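Local coordinates for hypothetical protein BA_2335 (Bacillus anthracis, PDB 4H4N), which is of unknown function, a small all-beta protein of the BA_2335-like family from the anthrax bacterium, at residues A[13-19]-A[35-41]; A[8-12]-A[54-59]. All coordinates share one frame; numbering follows the deposited sequence. Where two conformers were deposited one is given.

Contact 1. Residues A[13-19]-A[35-41]; sequences VPPNSKL and SIINQLS
The side-chain amide of Asn-38 reaches across to the carbonyls just ahead of the strand 17-24. Asn-38 ND2 donates to Val-13 O at 3.1 Å, standing above that carbonyl plane by 48°, and weakly to Pro-14 O at 3.2 Å. The same nitrogen also bonds to Thr-42 O, so three backbone carbonyls share one amide nitrogen. CG of Asn-38 lies opposite its own backbone N (chi1 179°), which carries the amide toward Val-13 and Pro-14. Asn-38 CB, placed by the backbone, lies 3.5 Å from Val-13 CG1. Next to it, Val-13 CG2 rests on Ile-36 CG2 at 3.7 Å, and Ile-36 also touches Phe-11, Gln-46 and Ile-48.

These side chains are set by an antiparallel hairpin. Leu-19 and Ile-36 form a hydrogen-bonded pair, as do Ser-17 and Asn-38, whose N binds Ser-17 O at 2.8 Å with the donor nearly on the line of the C=O bond. Between them Lys-18 and Ile-37 make the non-hydrogen-bonded pair on the other face, where Lys-18 CE lies 3.8 Å from Ile-37 CG2. Asn-16 and Ser-17 both face Asn-38, a G1 bulge that overlaps the type II turn from Pro-14 to Ser-17, and Asn-16 N is held by Leu-40 O at 2.9 Å. Asn-38 OD1 accepts from Leu-40 N in an Asx turn, donor 56° out of the carbonyl plane. With both ends of its amide engaged by backbone, Asn-38 should be fixed in rotation, tying the hairpin's open end to Val-13 at the end of strand 9-13, to Pro-14 and to the chain at 40-42.

Contact 2. Residues A[8-12]-A[54-59]; sequences PIAFK and YTKYET
Ile-9 sends its two branches to different tyrosines. CD1 approaches Tyr-54 obliquely, 3.6 Å from OH, while CG2 lies 4.0 Å from Tyr-57 CE2. This division follows from chi1 of -52°, which sets CG2 opposite the backbone N and CG1 opposite the carbonyl carbon. Phe-11, two residues on along the same side of its strand, presents a ring edge to a face of Tyr-57: the centroids are 5.3 Å apart, the planes stand at 74°, and CE1 comes to 3.6 Å from Tyr-57 CE1. The pair is therefore T-shaped, with Phe-11 CZ displaced toward the rim of the tyrosine ring.

The strands 9-12 and 56-59 run nearly parallel, 16° between their directions, but their axes stay 10.7 Å apart. That spacing marks face-to-face packing of two sheets, 9-13 with 44-48 against the three strands 30-38, 17-24 and 56-63. Strand 17-24 adds Leu-19 and Val-21 against Phe-11, and Phe-23 against Tyr-57.

Tyr-57 has its CG between backbone N and carbonyl carbon, and the ring reaches Ile-9 CG2 with CE2 and Phe-11 with CE1. Beyond it, Thr-59 CG2 meets Phe-11 CE1 at 3.8 Å.

How the contacts relate
The centres of contacts 1 and 2 lie about 16 Å apart, on opposite sides of the chain's centre, yet their side chains meet. Leu-19 CD2 of contact 1 packs 3.5 Å from Phe-11 CB of contact 2, and Leu-19 CD1 is 4.0 Å from Thr-59 CB. Along the sequence, 8-12 runs directly into 13-19, then come 35-41 and finally 54-59, which nests contact 1 inside the loop that contact 2 closes. Contact 1 pairs 17-24 with 30-38; strand 17-24 also neighbours 56-63, so both contacts reach one three-stranded sheet. One contact thus joins strands within that sheet, whereas the other packs the two-stranded sheet against it.

Contact 1. Residues A[13-19]-A[35-41]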
loop_
_atom_site.group_PDB
_atom_site.type_symbol
_atom_site.label_atom_id
_atom_site.label_comp_id
_atom_site.label_asym_id
_atom_site.label_seq_id
_atom_site.Cartn_x
_atom_site.Cartn_y
_atom_site.Cartn_z
ATOM N N VAL A 13 0.338 -8.228 1.026
ATOM C CA VAL A 13 -0.471 -8.081 -0.157
ATOM C C VAL A 13 -1.174 -9.410 -0.396
ATOM O O VAL A 13 -0.522 -10.435 -0.552
ATOM C CB VAL A 13 0.339 -7.680 -1.376
ATOM C CG1 VAL A 13 -0.582 -7.368 -2.541
ATOM C CG2 VAL A 13 1.251 -6.491 -1.053
ATOM N N PRO A 14 -2.510 -9.420 -0.431
ATOM C CA PRO A 14 -3.192 -10.690 -0.647
ATOM C C PRO A 14 -2.917 -11.276 -2.020
ATOM O O PRO A 14 -2.433 -10.584 -2.920
ATOM C CB PRO A 14 -4.678 -10.317 -0.504
ATOM C CG PRO A 14 -4.692 -9.080 0.293
ATOM C CD PRO A 14 -3.456 -8.337 -0.124
ATOM N N PRO A 15 -3.216 -12.561 -2.196
ATOM C CA PRO A 15 -3.031 -13.195 -3.488
ATOM C C PRO A 15 -3.720 -12.474 -4.627
ATOM O O PRO A 15 -4.836 -11.974 -4.470
ATOM C CB PRO A 15 -3.679 -14.581 -3.299
ATOM C CG PRO A 15 -3.592 -14.837 -1.830
ATOM C CD PRO A 15 -3.805 -13.490 -1.218
ATOM N N ASN A 16 -3.057 -12.403 -5.767
ATOM C CA ASN A 16 -3.708 -11.906 -6.978
ATOM C C ASN A 16 -4.298 -10.522 -6.782
ATOM O O ASN A 16 -5.416 -10.248 -7.227
ATOM C CB ASN A 16 -4.798 -12.902 -7.404
ATOM C CG ASN A 16 -4.242 -14.263 -7.655
ATOM O OD1 ASN A 16 -3.341 -14.415 -8.460
ATOM N ND2 ASN A 16 -4.746 -15.256 -6.949
ATOM N N SER A 17 -3.536 -9.645 -6.138
ATOM C CA SER A 17 -4.062 -8.352 -5.753
ATOM C C SER A 17 -3.027 -7.249 -5.874
ATOM O O SER A 17 -1.822 -7.481 -5.965
ATOM C CB SER A 17 -4.535 -8.391 -4.282
ATOM O OG SER A 17 -5.562 -9.330 -4.059
ATOM N N LYS A 18 -3.541 -6.026 -5.853
ATOM C CA LYS A 18 -2.763 -4.815 -5.720
ATOM C C LYS A 18 -3.175 -4.150 -4.411
ATOM O O LYS A 18 -4.358 -3.960 -4.148
ATOM C CB LYS A 18 -3.035 -3.865 -6.890
ATOM C CG LYS A 18 -2.312 -2.519 -6.750
ATOM C CD LYS A 18 -2.616 -1.532 -7.840
ATOM C CE LYS A 18 -1.982 -1.960 -9.128
ATOM N NZ LYS A 18 -1.958 -0.835 -10.119
ATOM N N LEU A 19 -2.205 -3.810 -3.583
ATOM C CA LEU A 19 -2.436 -3.052 -2.370
ATOM C C LEU A 19 -2.094 -1.592 -2.642
ATOM O O LEU A 19 -1.000 -1.284 -3.108
ATOM C CB LEU A 19 -1.569 -3.571 -1.238
ATOM C CG LEU A 19 -1.934 -3.024 0.153
ATOM C CD1 LEU A 19 -3.224 -3.634 0.681
ATOM C CD2 LEU A 19 -0.783 -3.219 1.124
ATOM N N SER A 35 1.723 1.848 -4.308
ATOM C CA SER A 35 1.039 0.603 -4.519
ATOM C C SER A 35 2.009 -0.527 -4.739
ATOM O O SER A 35 3.169 -0.327 -5.102
ATOM C CB SER A 35 0.049 0.727 -5.657
ATOM O OG SER A 35 0.712 1.025 -6.876
ATOM N N ILE A 36 1.522 -1.727 -4.471
ATOM C CA ILE A 36 2.309 -2.944 -4.491
ATOM C C ILE A 36 1.483 -4.050 -5.127
ATOM O O ILE A 36 0.355 -4.292 -4.699
ATOM C CB ILE A 36 2.710 -3.399 -3.067
ATOM C CG1 ILE A 36 3.305 -2.246 -2.232
ATOM C CG2 ILE A 36 3.640 -4.603 -3.165
ATOM C CD1 ILE A 36 3.383 -2.573 -0.748
ATOM N N ILE A 37 2.031 -4.744 -6.106
ATOM C CA ILE A 37 1.330 -5.856 -6.714
ATOM C C ILE A 37 1.814 -7.203 -6.192
ATOM O O ILE A 37 2.982 -7.384 -5.848
ATOM C CB ILE A 37 1.381 -5.840 -8.245
ATOM C CG1 ILE A 37 2.784 -5.988 -8.769
ATOM C CG2 ILE A 37 0.672 -4.600 -8.786
ATOM C CD1 ILE A 37 2.852 -6.125 -10.267
ATOM N N ASN A 38 0.893 -8.152 -6.161
ATOM C CA ASN A 38 1.193 -9.534 -5.858
ATOM C C ASN A 38 0.439 -10.430 -6.824
ATOM O O ASN A 38 -0.736 -10.692 -6.640
ATOM C CB ASN A 38 0.835 -9.890 -4.429
ATOM C CG ASN A 38 1.118 -11.338 -4.125
ATOM O OD1 ASN A 38 1.899 -11.995 -4.829
ATOM N ND2 ASN A 38 0.483 -11.853 -3.083
ATOM N N GLN A 39 1.149 -10.900 -7.844
ATOM C CA GLN A 39 0.549 -11.760 -8.840
ATOM C C GLN A 39 0.421 -13.218 -8.364
ATOM O O GLN A 39 -0.189 -14.027 -9.068
ATOM C CB GLN A 39 1.389 -11.742 -10.120
ATOM C CG GLN A 39 2.729 -12.503 -10.072
ATOM C CD GLN A 39 3.878 -11.765 -9.436
ATOM O OE1 GLN A 39 3.736 -10.709 -8.804
ATOM N NE2 GLN A 39 5.055 -12.313 -9.633
ATOM N N LEU A 40 1.041 -13.561 -7.239
ATOM C CA LEU A 40 1.064 -14.926 -6.768
ATOM C C LEU A 40 -0.237 -15.341 -6.120
ATOM O O LEU A 40 -1.072 -14.524 -5.743
ATOM C CB LEU A 40 2.192 -15.114 -5.763
ATOM C CG LEU A 40 3.578 -14.730 -6.277
ATOM C CD1 LEU A 40 4.605 -14.888 -5.176
ATOM C CD2 LEU A 40 3.964 -15.543 -7.522
ATOM N N SER A 41 -0.383 -16.650 -5.952
ATOM C CA SER A 41 -1.576 -17.229 -5.356
ATOM C C SER A 41 -1.516 -17.304 -3.840
ATOM O O SER A 41 -2.475 -17.780 -3.226
ATOM C CB SER A 41 -1.812 -18.635 -5.907
ATOM O OG SER A 41 -0.843 -19.550 -5.437
HETATM O O HOH W 1 -1.415 2.079 -8.603
#

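Contact 2. Residues A[8-12]-A[54-59]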
loop_
_atom_site.group_PDB
_atom_site.type_symbol
_atom_site.label_atom_id
_atom_site.label_comp_id
_atom_site.label_asym_id
_atom_site.label_seq_id
_atom_site.Cartn_x
_atom_site.Cartn_y
_atom_site.Cartn_z
ATOM N N PRO A 8 11.413 1.186 7.373
ATOM C CA PRO A 8 10.511 0.491 6.469
ATOM C C PRO A 8 9.141 0.263 7.101
ATOM O O PRO A 8 9.047 0.111 8.327
ATOM C CB PRO A 8 11.216 -0.857 6.262
ATOM C CG PRO A 8 12.656 -0.526 6.371
ATOM C CD PRO A 8 12.728 0.518 7.449
ATOM N N ILE A 9 8.095 0.320 6.283
ATOM C CA ILE A 9 6.749 -0.057 6.710
ATOM C C ILE A 9 6.429 -1.301 5.885
ATOM O O ILE A 9 6.569 -1.289 4.658
ATOM C CB ILE A 9 5.682 1.043 6.479
ATOM C CG1 ILE A 9 6.115 2.376 7.075
ATOM C CG2 ILE A 9 4.356 0.601 7.071
ATOM C CD1 ILE A 9 5.241 3.532 6.616
ATOM N N ALA A 10 6.003 -2.372 6.557
ATOM C CA ALA A 10 5.716 -3.647 5.911
ATOM C C ALA A 10 4.230 -3.783 5.654
ATOM O O ALA A 10 3.408 -3.404 6.487
ATOM C CB ALA A 10 6.203 -4.796 6.791
ATOM N N PHE A 11 3.906 -4.411 4.527
ATOM C CA PHE A 11 2.537 -4.647 4.088
ATOM C C PHE A 11 2.365 -6.057 3.556
ATOM O O PHE A 11 3.212 -6.566 2.851
ATOM C CB PHE A 11 2.160 -3.667 2.978
ATOM C CG PHE A 11 2.152 -2.263 3.424
ATOM C CD1 PHE A 11 1.052 -1.760 4.086
ATOM C CD2 PHE A 11 3.237 -1.446 3.223
ATOM C CE1 PHE A 11 1.034 -0.469 4.550
ATOM C CE2 PHE A 11 3.224 -0.138 3.663
ATOM C CZ PHE A 11 2.124 0.346 4.337
ATOM N N LYS A 12 1.250 -6.678 3.901
ATOM C CA LYS A 12 0.901 -7.983 3.360
ATOM C C LYS A 12 -0.045 -7.764 2.194
ATOM O O LYS A 12 -1.120 -7.190 2.350
ATOM C CB LYS A 12 0.236 -8.856 4.413
ATOM C CG LYS A 12 -0.094 -10.244 3.906
ATOM C CD LYS A 12 -0.485 -11.177 5.031
ATOM C CE LYS A 12 -1.762 -10.738 5.718
ATOM N NZ LYS A 12 -2.106 -11.597 6.857
ATOM N N TYR A 54 4.260 11.811 7.164
ATOM C CA TYR A 54 2.823 11.538 7.144
ATOM C C TYR A 54 2.265 11.475 8.549
ATOM O O TYR A 54 2.988 11.279 9.514
ATOM C CB TYR A 54 2.532 10.203 6.404
ATOM C CG TYR A 54 2.948 8.968 7.168
ATOM C CD1 TYR A 54 4.245 8.498 7.116
ATOM C CD2 TYR A 54 2.043 8.295 7.971
ATOM C CE1 TYR A 54 4.622 7.382 7.833
ATOM C CE2 TYR A 54 2.411 7.172 8.691
ATOM C CZ TYR A 54 3.695 6.722 8.627
ATOM O OH TYR A 54 4.056 5.614 9.361
ATOM N N THR A 55 0.952 11.625 8.642
ATOM C CA THR A 55 0.237 11.505 9.891
ATOM C C THR A 55 -0.355 10.102 10.076
ATOM O O THR A 55 -0.230 9.518 11.158
ATOM C CB THR A 55 -0.827 12.600 9.983
ATOM O OG1 THR A 55 -0.180 13.888 9.896
ATOM C CG2 THR A 55 -1.601 12.497 11.249
ATOM N N LYS A 56 -1.007 9.587 9.043
ATOM C CA LYS A 56 -1.469 8.199 9.075
ATOM C C LYS A 56 -1.501 7.686 7.646
ATOM O O LYS A 56 -1.362 8.456 6.698
ATOM C CB LYS A 56 -2.860 8.034 9.691
ATOM C CG LYS A 56 -3.965 8.588 8.844
ATOM C CD LYS A 56 -5.315 8.005 9.237
ATOM C CE LYS A 56 -6.415 8.511 8.327
ATOM N NZ LYS A 56 -7.720 7.861 8.677
ATOM N N TYR A 57 -1.628 6.368 7.510
ATOM C CA TYR A 57 -1.890 5.778 6.217
ATOM C C TYR A 57 -3.119 4.889 6.326
ATOM O O TYR A 57 -3.503 4.453 7.408
ATOM C CB TYR A 57 -0.677 4.996 5.665
ATOM C CG TYR A 57 -0.324 3.762 6.434
ATOM C CD1 TYR A 57 -1.022 2.586 6.229
ATOM C CD2 TYR A 57 0.694 3.756 7.355
ATOM C CE1 TYR A 57 -0.751 1.441 6.954
ATOM C CE2 TYR A 57 0.997 2.600 8.079
ATOM C CZ TYR A 57 0.271 1.447 7.869
ATOM O OH TYR A 57 0.578 0.311 8.590
ATOM N N GLU A 58 -3.718 4.626 5.177
ATOM C CA GLU A 58 -4.779 3.627 5.049
ATOM C C GLU A 58 -4.463 2.775 3.831
ATOM O O GLU A 58 -3.710 3.176 2.954
ATOM C CB GLU A 58 -6.153 4.266 4.892
ATOM C CG GLU A 58 -6.548 5.168 6.029
ATOM C CD GLU A 58 -6.890 4.469 7.341
ATOM O OE1 GLU A 58 -6.919 3.227 7.421
ATOM O OE2 GLU A 58 -7.142 5.210 8.317
ATOM N N THR A 59 -5.037 1.589 3.781
ATOM C CA THR A 59 -4.820 0.667 2.693
ATOM C C THR A 59 -6.121 0.226 2.052
ATOM O O THR A 59 -7.178 0.163 2.691
ATOM C CB THR A 59 -4.040 -0.581 3.155
ATOM O OG1 THR A 59 -4.816 -1.313 4.100
ATOM C CG2 THR A 59 -2.727 -0.209 3.786
#